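PDB 1Z05: transcriptional regulator, ROK family from Vibrio cholerae O1 biovar eltor, which probably binds DNA as a zinc-containing transcriptional regulator of carbohydrate metabolism, as a homologue of the Escherichia coli repressor Mlc. Local coordinates for residues I338-L341 / G342-G346. Numbering follows the deposited sequence.
Sequences IQQL and GRYLG. With SO4 (sulfate ion), chain H.
R343 sets CG anti to its carbonyl carbon (chi1 -70°) and bends at chi3 (-62°), which folds the guanidinium back over the preceding turn, above Q340. One guanidinium face lies on Q340 CA. R343 NH2 also comes within 3.6 Å of Q340 CB. A sulfate, probably from the crystallisation liquor, sits at the guanidinium edge. R343 NE gives sulfate O2 a hydrogen bond of 2.8 Å; the bonds from R343 NE and NH2 to O3 are weak. On the other flank, a water joins R343 NH1 to Q339 OE1. Both segments belong to the long helix 332-356, within the ROK-family region, and backbone i to i+4 hydrogen bonds run from I338–G342 to L341–L345. The last is nearly straight, L345 N to L341 O at 2.9 Å. In one of its two modelled conformers, Q340 extends beside the Y344 ring, with Q340 NE2 in plane at the ring edge. Sulfate O1 lies over one ring face, offset toward the rim. On the buried side, L341 CG meets L345 CD1 at 3.8 Å. L341 also packs on I296 and A291, while Y344 touches V290 and L287, its side chain about 10 Å from that of the zinc ligand C286.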
# COMPACT_ATOMS: atom_id res chain seq x y z
N ILE A 338 -8.70 -17.28 -26.15
CA ILE A 338 -9.09 -16.91 -24.78
C ILE A 338 -8.29 -17.65 -23.70
O ILE A 338 -7.96 -17.07 -22.64
CB ILE A 338 -10.63 -17.07 -24.55
CG1 ILE A 338 -11.42 -16.08 -25.43
CG2 ILE A 338 -11.01 -16.87 -23.09
CD1 ILE A 338 -10.91 -14.64 -25.38
N GLN A 339 -7.99 -18.92 -23.94
CA GLN A 339 -7.19 -19.71 -22.99
C GLN A 339 -5.77 -19.17 -22.89
O GLN A 339 -5.24 -19.02 -21.79
CB GLN A 339 -7.21 -21.22 -23.33
CG GLN A 339 -8.57 -21.85 -23.07
CD GLN A 339 -8.68 -23.28 -23.59
OE1 GLN A 339 -7.93 -23.69 -24.48
NE2 GLN A 339 -9.63 -24.03 -23.05
N GLN A 340 -5.17 -18.85 -24.03
CA GLN A 340 -3.84 -18.23 -24.07
C GLN A 340 -3.80 -16.90 -23.31
O GLN A 340 -2.86 -16.62 -22.57
CB GLN A 340 -3.38 -18.05 -25.51
CG GLN A 340 -1.94 -17.58 -25.64
CD GLN A 340 -1.51 -17.40 -27.09
OE1 GLN A 340 -1.75 -18.25 -27.94
NE2 GLN A 340 -0.86 -16.27 -27.37
N LEU A 341 -4.83 -16.08 -23.51
CA LEU A 341 -5.01 -14.83 -22.76
C LEU A 341 -5.04 -15.10 -21.25
O LEU A 341 -4.36 -14.43 -20.49
CB LEU A 341 -6.29 -14.12 -23.19
CG LEU A 341 -6.69 -12.87 -22.39
CD1 LEU A 341 -5.65 -11.76 -22.48
CD2 LEU A 341 -8.04 -12.35 -22.86
N GLY A 342 -5.85 -16.08 -20.85
CA GLY A 342 -5.94 -16.51 -19.45
C GLY A 342 -4.62 -16.93 -18.83
O GLY A 342 -4.34 -16.63 -17.68
N ARG A 343 -3.79 -17.63 -19.61
CA ARG A 343 -2.47 -18.03 -19.13
C ARG A 343 -1.58 -16.83 -18.80
O ARG A 343 -0.94 -16.79 -17.75
CB ARG A 343 -1.79 -19.00 -20.11
CG ARG A 343 -2.48 -20.38 -20.12
CD ARG A 343 -1.66 -21.48 -20.78
NE ARG A 343 -1.40 -21.19 -22.20
CZ ARG A 343 -2.24 -21.50 -23.19
NH1 ARG A 343 -3.39 -22.12 -22.93
NH2 ARG A 343 -1.91 -21.21 -24.43
N TYR A 344 -1.58 -15.84 -19.69
CA TYR A 344 -0.80 -14.62 -19.48
C TYR A 344 -1.34 -13.77 -18.33
O TYR A 344 -0.56 -13.25 -17.53
CB TYR A 344 -0.75 -13.81 -20.77
CG TYR A 344 0.20 -14.36 -21.82
CD1 TYR A 344 1.55 -14.57 -21.52
CD2 TYR A 344 -0.23 -14.61 -23.12
CE1 TYR A 344 2.43 -15.06 -22.48
CE2 TYR A 344 0.64 -15.08 -24.09
CZ TYR A 344 1.97 -15.31 -23.77
OH TYR A 344 2.85 -15.78 -24.72
N LEU A 345 -2.66 -13.63 -18.25
CA LEU A 345 -3.30 -12.94 -17.12
C LEU A 345 -3.03 -13.67 -15.81
O LEU A 345 -2.74 -13.03 -14.80
CB LEU A 345 -4.81 -12.80 -17.34
CG LEU A 345 -5.23 -11.89 -18.48
CD1 LEU A 345 -6.74 -11.97 -18.67
CD2 LEU A 345 -4.77 -10.45 -18.24
N GLY A 346 -3.12 -15.00 -15.83
CA GLY A 346 -2.81 -15.83 -14.69
C GLY A 346 -1.39 -15.62 -14.16
O GLY A 346 -1.18 -15.60 -12.95
S SO4 H . 1.65 -19.42 -22.63
O1 SO4 H . 1.67 -18.47 -21.52
O2 SO4 H . 1.32 -20.75 -22.13
O3 SO4 H . 0.66 -19.01 -23.62
O4 SO4 H . 2.97 -19.45 -23.25
O HOH W 1 -5.22 -23.66 -24.62